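Long-range contacts in intestinal fatty acid binding protein (Rattus norvegicus, PDB 1ICM), which binds long-chain fatty acids such as myristate in the interior of a beta barrel and probably serves their uptake and transport within intestinal cells: residues N98-I103 and T118-E123; L36-T41 and V49-N54; V8-N13 and K125-K130. One frame throughout, in Å; residues are numbered along the deposited sequence.

Contact 1. Residues N98-I103 and T118-E123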
loop_
_atom_site.group_PDB
_atom_site.type_symbol
_atom_site.label_atom_id
_atom_site.label_comp_id
_atom_site.label_asym_id
_atom_site.label_seq_id
_atom_site.Cartn_x
_atom_site.Cartn_y
_atom_site.Cartn_z
ATOM N N ASN A 98 4.753 -10.108 -14.869
ATOM C CA ASN A 98 6.134 -10.493 -14.790
ATOM C C ASN A 98 6.526 -11.448 -13.665
ATOM O O ASN A 98 7.698 -11.853 -13.619
ATOM C CB ASN A 98 7.063 -9.281 -15.011
ATOM C CG ASN A 98 7.139 -8.333 -13.827
ATOM O OD1 ASN A 98 7.643 -7.188 -13.898
ATOM N ND2 ASN A 98 6.675 -8.836 -12.695
ATOM N N GLY A 99 5.590 -11.800 -12.763
ATOM C CA GLY A 99 5.888 -12.714 -11.681
ATOM C C GLY A 99 6.879 -12.247 -10.620
ATOM O O GLY A 99 7.344 -12.988 -9.765
ATOM N N LYS A 100 7.234 -10.988 -10.645
ATOM C CA LYS A 100 8.182 -10.442 -9.703
ATOM C C LYS A 100 7.541 -10.175 -8.347
ATOM O O LYS A 100 6.364 -9.906 -8.269
ATOM C CB LYS A 100 8.974 -9.274 -10.281
ATOM C CG LYS A 100 9.948 -9.866 -11.306
ATOM C CD LYS A 100 10.505 -8.913 -12.352
ATOM C CE LYS A 100 11.645 -9.518 -13.155
ATOM N NZ LYS A 100 12.833 -9.767 -12.322
ATOM N N GLU A 101 8.332 -10.305 -7.306
ATOM C CA GLU A 101 7.855 -10.141 -5.939
ATOM C C GLU A 101 7.895 -8.713 -5.435
ATOM O O GLU A 101 8.849 -7.944 -5.626
ATOM C CB GLU A 101 8.700 -11.079 -5.037
ATOM C CG GLU A 101 8.529 -10.893 -3.526
ATOM C CD GLU A 101 9.639 -11.534 -2.734
ATOM O OE1 GLU A 101 10.766 -10.848 -2.785
ATOM O OE2 GLU A 101 9.486 -12.580 -2.130
ATOM N N LEU A 102 6.819 -8.404 -4.699
ATOM C CA LEU A 102 6.693 -7.080 -4.088
ATOM C C LEU A 102 6.241 -7.322 -2.649
ATOM O O LEU A 102 5.223 -7.989 -2.402
ATOM C CB LEU A 102 5.614 -6.240 -4.822
ATOM C CG LEU A 102 5.510 -4.748 -4.429
ATOM C CD1 LEU A 102 4.702 -4.000 -5.498
ATOM C CD2 LEU A 102 4.782 -4.646 -3.071
ATOM N N ILE A 103 7.024 -6.796 -1.744
ATOM C CA ILE A 103 6.690 -6.955 -0.323
ATOM C C ILE A 103 6.205 -5.639 0.264
ATOM O O ILE A 103 6.798 -4.581 -0.004
ATOM C CB ILE A 103 8.007 -7.188 0.442
ATOM C CG1 ILE A 103 8.658 -8.483 -0.015
ATOM C CG2 ILE A 103 7.697 -7.296 1.945
ATOM C CD1 ILE A 103 7.745 -9.689 0.035
ATOM N N THR A 118 9.126 -2.897 -1.017
ATOM C CA THR A 118 10.389 -3.254 -1.656
ATOM C C THR A 118 10.048 -3.950 -2.983
ATOM O O THR A 118 9.125 -4.762 -3.090
ATOM C CB THR A 118 11.334 -4.199 -0.860
ATOM O OG1 THR A 118 10.615 -5.383 -0.556
ATOM C CG2 THR A 118 11.834 -3.556 0.431
ATOM N N TYR A 119 10.856 -3.626 -3.984
ATOM C CA TYR A 119 10.674 -4.215 -5.296
ATOM C C TYR A 119 12.001 -4.146 -6.072
ATOM O O TYR A 119 12.609 -3.063 -6.176
ATOM C CB TYR A 119 9.598 -3.446 -6.091
ATOM C CG TYR A 119 9.402 -3.955 -7.506
ATOM C CD1 TYR A 119 8.680 -5.124 -7.765
ATOM C CD2 TYR A 119 9.855 -3.201 -8.582
ATOM C CE1 TYR A 119 8.420 -5.642 -9.035
ATOM C CE2 TYR A 119 9.585 -3.687 -9.866
ATOM C CZ TYR A 119 8.912 -4.890 -10.096
ATOM O OH TYR A 119 8.664 -5.325 -11.380
ATOM N N GLU A 120 12.469 -5.321 -6.516
ATOM C CA GLU A 120 13.671 -5.475 -7.300
ATOM C C GLU A 120 14.835 -4.747 -6.739
ATOM O O GLU A 120 15.560 -4.095 -7.467
ATOM C CB GLU A 120 13.433 -4.973 -8.721
ATOM C CG GLU A 120 12.511 -5.916 -9.495
ATOM C CD GLU A 120 13.209 -7.229 -9.718
ATOM O OE1 GLU A 120 14.177 -7.117 -10.604
ATOM O OE2 GLU A 120 12.903 -8.263 -9.143
ATOM N N GLY A 121 15.000 -4.800 -5.427
ATOM C CA GLY A 121 16.139 -4.098 -4.853
ATOM C C GLY A 121 15.972 -2.630 -4.479
ATOM O O GLY A 121 16.944 -1.993 -4.025
ATOM N N VAL A 122 14.746 -2.090 -4.628
ATOM C CA VAL A 122 14.541 -0.687 -4.264
ATOM C C VAL A 122 13.459 -0.670 -3.177
ATOM O O VAL A 122 12.479 -1.441 -3.235
ATOM C CB VAL A 122 13.959 0.076 -5.466
ATOM C CG1 VAL A 122 13.803 1.550 -5.108
ATOM C CG2 VAL A 122 14.955 -0.051 -6.617
ATOM N N GLU A 123 13.714 0.224 -2.225
ATOM C CA GLU A 123 12.799 0.385 -1.087
ATOM C C GLU A 123 12.150 1.769 -1.162
ATOM O O GLU A 123 12.781 2.739 -1.596
ATOM C CB GLU A 123 13.679 0.377 0.197
ATOM C CG GLU A 123 12.926 0.502 1.542
ATOM C CD GLU A 123 13.830 0.905 2.699
ATOM O OE1 GLU A 123 15.024 1.132 2.641
ATOM O OE2 GLU A 123 13.198 0.988 3.830
HETATM O O HOH W 1 11.189 -8.042 -6.226
#
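Ile-103 and Thr-118 trade two backbone hydrogen bonds: Ile-103 N gives to Thr-118 O at 3.2 Å, and Thr-118 N returns one to Ile-103 O at 3.0 Å. Their branched side chains, well suited to a strand, point the same way, and Thr-118 OG1 rests 3.3 Å from Ile-103 CB. Beside Tyr-119 a water sits between Glu-101 and Glu-120 and accepts from Glu-120 N at 3.0 Å. Farther out, the bent chain of Lys-100 crosses that of Glu-120 at about a right angle for a weak salt bridge, Lys-100 NZ to Glu-120 OE1 3.4 Å. Tyr-119 has CG anti to the backbone N (chi1 177°), which sends the ring alongside Lys-100, where CE1 lies 3.9 Å from Lys-100 CB; Glu-120 CG sits over the centre of one ring face, and Phe-17 and Met-21 of helix 14-21 also touch the tyrosine. Gly-121, with its positive phi, suits the type I' turn from Tyr-119 to Val-122. Leu-102, an apolar residue in a buried place, has its side chain about 4 Å from the bound myristate. The chemistry implies that the firm bonding lies at Ile-103 and Thr-118, while the more exposed end of the contact is held by weaker polar links.

Contact 2. Residues L36-T41 and V49-N54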
loop_
_atom_site.group_PDB
_atom_site.type_symbol
_atom_site.label_atom_id
_atom_site.label_comp_id
_atom_site.label_asym_id
_atom_site.label_seq_id
_atom_site.Cartn_x
_atom_site.Cartn_y
_atom_site.Cartn_z
ATOM N N LEU A 36 -3.492 10.607 -1.013
ATOM C CA LEU A 36 -4.101 9.340 -0.576
ATOM C C LEU A 36 -4.514 9.386 0.910
ATOM O O LEU A 36 -3.786 9.860 1.773
ATOM C CB LEU A 36 -2.997 8.262 -0.766
ATOM C CG LEU A 36 -3.387 6.861 -0.334
ATOM C CD1 LEU A 36 -4.587 6.299 -1.100
ATOM C CD2 LEU A 36 -2.113 5.977 -0.405
ATOM N N LYS A 37 -5.678 8.833 1.123
ATOM C CA LYS A 37 -6.309 8.718 2.423
ATOM C C LYS A 37 -6.843 7.293 2.530
ATOM O O LYS A 37 -7.447 6.706 1.602
ATOM C CB LYS A 37 -7.485 9.683 2.377
ATOM C CG LYS A 37 -8.412 9.614 3.570
ATOM C CD LYS A 37 -9.218 10.894 3.631
ATOM C CE LYS A 37 -10.697 10.648 3.875
ATOM N NZ LYS A 37 -11.453 11.871 4.210
ATOM N N LEU A 38 -6.602 6.698 3.711
ATOM C CA LEU A 38 -7.079 5.330 3.909
ATOM C C LEU A 38 -7.963 5.290 5.156
ATOM O O LEU A 38 -7.625 5.876 6.206
ATOM C CB LEU A 38 -5.854 4.436 4.267
ATOM C CG LEU A 38 -4.760 4.333 3.197
ATOM C CD1 LEU A 38 -3.598 3.524 3.748
ATOM C CD2 LEU A 38 -5.351 3.600 1.991
ATOM N N THR A 39 -9.081 4.569 5.034
ATOM C CA THR A 39 -9.967 4.428 6.178
ATOM C C THR A 39 -9.945 2.927 6.442
ATOM O O THR A 39 -10.396 2.153 5.597
ATOM C CB THR A 39 -11.392 4.976 5.920
ATOM O OG1 THR A 39 -11.324 6.383 5.724
ATOM C CG2 THR A 39 -12.307 4.661 7.092
ATOM N N ILE A 40 -9.412 2.534 7.611
ATOM C CA ILE A 40 -9.255 1.124 7.972
ATOM C C ILE A 40 -10.190 0.656 9.057
ATOM O O ILE A 40 -10.267 1.271 10.123
ATOM C CB ILE A 40 -7.806 0.814 8.373
ATOM C CG1 ILE A 40 -6.925 1.154 7.174
ATOM C CG2 ILE A 40 -7.676 -0.671 8.700
ATOM C CD1 ILE A 40 -5.446 1.306 7.484
ATOM N N THR A 41 -10.875 -0.435 8.772
ATOM C CA THR A 41 -11.778 -0.968 9.767
ATOM C C THR A 41 -11.626 -2.477 9.767
ATOM O O THR A 41 -11.400 -3.055 8.710
ATOM C CB THR A 41 -13.238 -0.623 9.514
ATOM O OG1 THR A 41 -13.621 -1.119 8.263
ATOM C CG2 THR A 41 -13.384 0.884 9.514
ATOM N N VAL A 49 -10.395 -1.697 3.733
ATOM C CA VAL A 49 -9.583 -0.508 3.516
ATOM C C VAL A 49 -10.234 0.303 2.406
ATOM O O VAL A 49 -10.404 -0.134 1.269
ATOM C CB VAL A 49 -8.133 -0.746 3.117
ATOM C CG1 VAL A 49 -7.356 0.566 3.042
ATOM C CG2 VAL A 49 -7.410 -1.707 4.065
ATOM N N LYS A 50 -10.636 1.499 2.768
ATOM C CA LYS A 50 -11.254 2.366 1.789
ATOM C C LYS A 50 -10.125 3.261 1.365
ATOM O O LYS A 50 -9.565 4.017 2.165
ATOM C CB LYS A 50 -12.336 3.208 2.426
ATOM C CG LYS A 50 -13.623 2.413 2.405
ATOM C CD LYS A 50 -14.621 2.944 3.395
ATOM C CE LYS A 50 -15.884 2.125 3.270
ATOM N NZ LYS A 50 -16.307 2.070 1.862
ATOM N N GLU A 51 -9.796 3.131 0.087
ATOM C CA GLU A 51 -8.714 3.895 -0.456
ATOM C C GLU A 51 -9.306 5.042 -1.249
ATOM O O GLU A 51 -10.187 4.809 -2.101
ATOM C CB GLU A 51 -7.916 2.903 -1.344
ATOM C CG GLU A 51 -6.770 3.556 -2.145
ATOM C CD GLU A 51 -6.102 2.548 -3.043
ATOM O OE1 GLU A 51 -5.894 1.385 -2.715
ATOM O OE2 GLU A 51 -5.778 3.044 -4.213
ATOM N N SER A 52 -8.819 6.246 -0.961
ATOM C CA SER A 52 -9.335 7.411 -1.675
ATOM C C SER A 52 -8.162 8.272 -2.091
ATOM O O SER A 52 -7.287 8.621 -1.278
ATOM C CB SER A 52 -10.294 8.153 -0.746
ATOM O OG SER A 52 -10.751 9.350 -1.317
ATOM N N SER A 53 -8.116 8.603 -3.394
ATOM C CA SER A 53 -6.998 9.429 -3.849
ATOM C C SER A 53 -7.424 10.261 -5.053
ATOM O O SER A 53 -8.562 10.104 -5.503
ATOM C CB SER A 53 -5.788 8.588 -4.263
ATOM O OG SER A 53 -6.105 7.866 -5.448
ATOM N N ASN A 54 -6.476 11.051 -5.579
ATOM C CA ASN A 54 -6.798 11.846 -6.765
ATOM C C ASN A 54 -7.142 10.948 -7.938
ATOM O O ASN A 54 -7.869 11.362 -8.841
ATOM C CB ASN A 54 -5.723 12.839 -7.204
ATOM C CG ASN A 54 -5.445 13.976 -6.259
ATOM O OD1 ASN A 54 -6.328 14.394 -5.507
ATOM N ND2 ASN A 54 -4.206 14.466 -6.271
HETATM O O HOH W 2 -10.772 6.796 2.741
#
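Leu-38 CD2 meets Val-49 CG1 at 3.8 Å, the two side chains crossing at a slant, while Ile-40 lies beside Val-49 and points the same way, its CG1 4.2 Å from Val-49 CG1. Val-49 puts CG1 anti to the backbone N (chi1 -175°), and this one branch therefore serves both neighbours. Leu-36 reaches over from just before the strand: its CD1 touches Glu-51 CG at 3.7 Å, using the aliphatic part of a residue whose carboxylate is held by Tyr-70 and Arg-56. Behind these contacts, four backbone hydrogen bonds fix the register. Lys-37 and Ser-52 exchange a pair, both 2.9 Å from N to O; Thr-39 N gives to Lys-50 O at 3.0 Å, and Lys-50 N answers to Thr-39 O at 2.9 Å. Thr-39 and Lys-50 turn to the other face, CB to CB 4.0 Å, where a water links Thr-39 OG1 to Lys-50 O and Asp-59 pairs with the lysine's ammonium. Polar residues mostly suit that outer side and apolar ones the inner side, where Val-49 touches the bound myristate; Glu-51 is the inward exception, its charge met by partners. Such alternation across the antiparallel hairpin of strands 37-43 and 46-52 is typical of the ten-stranded, up-and-down barrel of the fatty-acid binding proteins, whose interior receives the lipid.

Contact 3. Residues V8-N13 and K125-K130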
loop_
_atom_site.group_PDB
_atom_site.type_symbol
_atom_site.label_atom_id
_atom_site.label_comp_id
_atom_site.label_asym_id
_atom_site.label_seq_id
_atom_site.Cartn_x
_atom_site.Cartn_y
_atom_site.Cartn_z
ATOM N N VAL A 8 -1.870 10.642 3.950
ATOM C CA VAL A 8 -0.435 10.693 3.701
ATOM C C VAL A 8 0.228 12.005 4.064
ATOM O O VAL A 8 -0.353 13.046 3.800
ATOM C CB VAL A 8 -0.132 10.243 2.267
ATOM C CG1 VAL A 8 -0.605 11.316 1.277
ATOM C CG2 VAL A 8 1.365 9.941 2.106
ATOM N N ASP A 9 1.441 11.957 4.636
ATOM C CA ASP A 9 2.169 13.136 5.040
ATOM C C ASP A 9 3.482 13.320 4.279
ATOM O O ASP A 9 3.798 14.429 3.839
ATOM C CB ASP A 9 2.471 12.968 6.524
ATOM C CG ASP A 9 3.236 14.127 7.077
ATOM O OD1 ASP A 9 2.653 15.279 6.969
ATOM O OD2 ASP A 9 4.307 14.007 7.604
ATOM N N ARG A 10 4.289 12.255 4.136
ATOM C CA ARG A 10 5.543 12.376 3.411
ATOM C C ARG A 10 5.942 11.041 2.808
ATOM O O ARG A 10 5.412 9.999 3.222
ATOM C CB ARG A 10 6.673 12.948 4.233
ATOM C CG ARG A 10 6.846 12.117 5.491
ATOM C CD ARG A 10 7.701 12.809 6.562
ATOM N NE ARG A 10 7.991 11.909 7.680
ATOM C CZ ARG A 10 7.164 11.585 8.695
ATOM N NH1 ARG A 10 5.944 12.100 8.804
ATOM N NH2 ARG A 10 7.537 10.747 9.664
ATOM N N ASN A 11 6.851 11.098 1.841
ATOM C CA ASN A 11 7.316 9.879 1.180
ATOM C C ASN A 11 8.822 9.811 1.226
ATOM O O ASN A 11 9.496 10.840 1.406
ATOM C CB ASN A 11 6.989 9.939 -0.313
ATOM C CG ASN A 11 5.533 10.263 -0.585
ATOM O OD1 ASN A 11 4.574 9.614 -0.141
ATOM N ND2 ASN A 11 5.361 11.309 -1.375
ATOM N N GLU A 12 9.336 8.601 1.032
ATOM C CA GLU A 12 10.776 8.424 0.979
ATOM C C GLU A 12 11.099 7.560 -0.231
ATOM O O GLU A 12 10.509 6.491 -0.362
ATOM C CB GLU A 12 11.351 7.809 2.268
ATOM C CG GLU A 12 11.376 8.853 3.402
ATOM C CD GLU A 12 12.039 8.394 4.684
ATOM O OE1 GLU A 12 12.832 7.369 4.502
ATOM O OE2 GLU A 12 11.843 8.924 5.763
ATOM N N ASN A 13 11.929 8.093 -1.134
ATOM C CA ASN A 13 12.325 7.394 -2.353
ATOM C C ASN A 13 11.195 6.883 -3.199
ATOM O O ASN A 13 11.341 5.906 -3.939
ATOM C CB ASN A 13 13.191 6.209 -1.925
ATOM C CG ASN A 13 14.238 5.829 -2.947
ATOM O OD1 ASN A 13 14.884 6.689 -3.590
ATOM N ND2 ASN A 13 14.393 4.509 -3.083
ATOM N N LYS A 125 9.032 4.345 1.131
ATOM C CA LYS A 125 8.090 4.414 2.241
ATOM C C LYS A 125 7.106 5.569 1.987
ATOM O O LYS A 125 7.433 6.614 1.353
ATOM C CB LYS A 125 8.748 4.834 3.538
ATOM C CG LYS A 125 9.989 4.055 3.889
ATOM C CD LYS A 125 10.054 3.957 5.401
ATOM C CE LYS A 125 11.473 3.979 5.933
ATOM N NZ LYS A 125 12.350 2.944 5.370
ATOM N N ARG A 126 5.907 5.359 2.529
ATOM C CA ARG A 126 4.834 6.351 2.560
ATOM C C ARG A 126 4.438 6.453 4.032
ATOM O O ARG A 126 4.081 5.436 4.612
ATOM C CB ARG A 126 3.633 6.002 1.702
ATOM C CG ARG A 126 4.099 5.881 0.247
ATOM C CD ARG A 126 3.005 6.224 -0.765
ATOM N NE ARG A 126 2.873 7.675 -0.904
ATOM C CZ ARG A 126 1.850 8.150 -1.592
ATOM N NH1 ARG A 126 0.999 7.256 -2.137
ATOM N NH2 ARG A 126 1.725 9.458 -1.755
ATOM N N ILE A 127 4.535 7.634 4.626
ATOM C CA ILE A 127 4.154 7.786 6.041
ATOM C C ILE A 127 2.853 8.590 6.200
ATOM O O ILE A 127 2.724 9.682 5.633
ATOM C CB ILE A 127 5.365 8.409 6.726
ATOM C CG1 ILE A 127 6.563 7.454 6.575
ATOM C CG2 ILE A 127 5.032 8.753 8.187
ATOM C CD1 ILE A 127 7.925 8.089 6.835
ATOM N N PHE A 128 1.868 8.102 6.967
ATOM C CA PHE A 128 0.582 8.760 7.141
ATOM C C PHE A 128 0.366 9.288 8.547
ATOM O O PHE A 128 0.932 8.701 9.481
ATOM C CB PHE A 128 -0.516 7.691 6.975
ATOM C CG PHE A 128 -0.468 6.992 5.624
ATOM C CD1 PHE A 128 0.553 6.095 5.277
ATOM C CD2 PHE A 128 -1.454 7.237 4.666
ATOM C CE1 PHE A 128 0.587 5.468 4.020
ATOM C CE2 PHE A 128 -1.438 6.635 3.401
ATOM C CZ PHE A 128 -0.408 5.742 3.079
ATOM N N LYS A 129 -0.430 10.359 8.691
ATOM C CA LYS A 129 -0.736 10.901 10.003
ATOM C C LYS A 129 -2.170 10.562 10.285
ATOM O O LYS A 129 -2.970 10.489 9.371
ATOM C CB LYS A 129 -0.554 12.399 10.099
ATOM C CG LYS A 129 0.867 12.764 10.495
ATOM C CD LYS A 129 1.029 14.274 10.470
ATOM C CE LYS A 129 2.489 14.689 10.355
ATOM N NZ LYS A 129 3.326 14.072 11.402
ATOM N N LYS A 130 -2.499 10.311 11.545
ATOM C CA LYS A 130 -3.887 9.996 11.842
ATOM C C LYS A 130 -4.681 11.300 11.841
ATOM O O LYS A 130 -4.209 12.342 12.296
ATOM C CB LYS A 130 -3.981 9.346 13.218
ATOM C CG LYS A 130 -4.997 8.215 13.287
ATOM C CD LYS A 130 -4.949 7.633 14.694
ATOM C CE LYS A 130 -5.500 6.238 14.841
ATOM N NZ LYS A 130 -4.951 5.652 16.075
HETATM O O HOH W 3 2.428 12.543 -0.956
#
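Asn-11 OD1 is gripped by the guanidinium of Arg-126, through NE at 2.7 Å and, weakly, through NH2 at 3.3 Å. The oxygen lies in the guanidinium plane, but NE stands above the amide's own carbonyl plane, the two flat groups being turned 45° apart. A bend at chi3 (80°) brings the arginine's edge round to the amide; a water accepts from Asn-11 ND2 and, weakly, from Arg-126 NH2, which also pairs with Asp-34. A lysine in place of Arg-126 would probably leave Asn-11 OD1 without its planar, two-pronged donor and Asp-34 with a less well-placed charge. A classic beta bulge sets two residues, Asp-9 and Arg-10, against the single Ile-127, whose O accepts from Asp-9 N at 2.8 Å and weakly from Arg-10 N. It lies where strands 4-12 and 122-130, the barrel's first and last, pair with each other. Outside, Arg-10 lays one guanidinium face on Ile-127 CG2, and its NH1 bonds Asp-9 OD2 at 2.8 Å, on the carboxylate's anti lone pair. Lys-129 NZ adds a long salt bridge to that oxygen, with Glu-112 as a partner of both cations. The side chains of Val-8 and Phe-128 diverge, yet the buried ring still touches the valine, CE2 4.0 Å from Val-8 CB.

All three contacts are antiparallel pairings within one sheet, and each is partly buried. Contacts 1 and 2 belong to hairpins of neighbouring strands, on opposite sides of the chain's centre and about 23 Å apart between centres; contact 3 instead joins the chain's two ends. It shares strand 122-130 with contact 1, and meets contact 2 where Leu-36 and Leu-38 pack on Phe-128 and Leu-36 O probably bonds Val-8 N. Contact 1 has two backbone bonds, with weaker water and ion-pair links at its exposed end; contact 2 has four. Val-49 of contact 2 touches the myristate, and Leu-102 of contact 1 lies near it. Contact 3 adds to its backbone bonds a charged network outside the bulge and the Arg-126/Asn-11 grip.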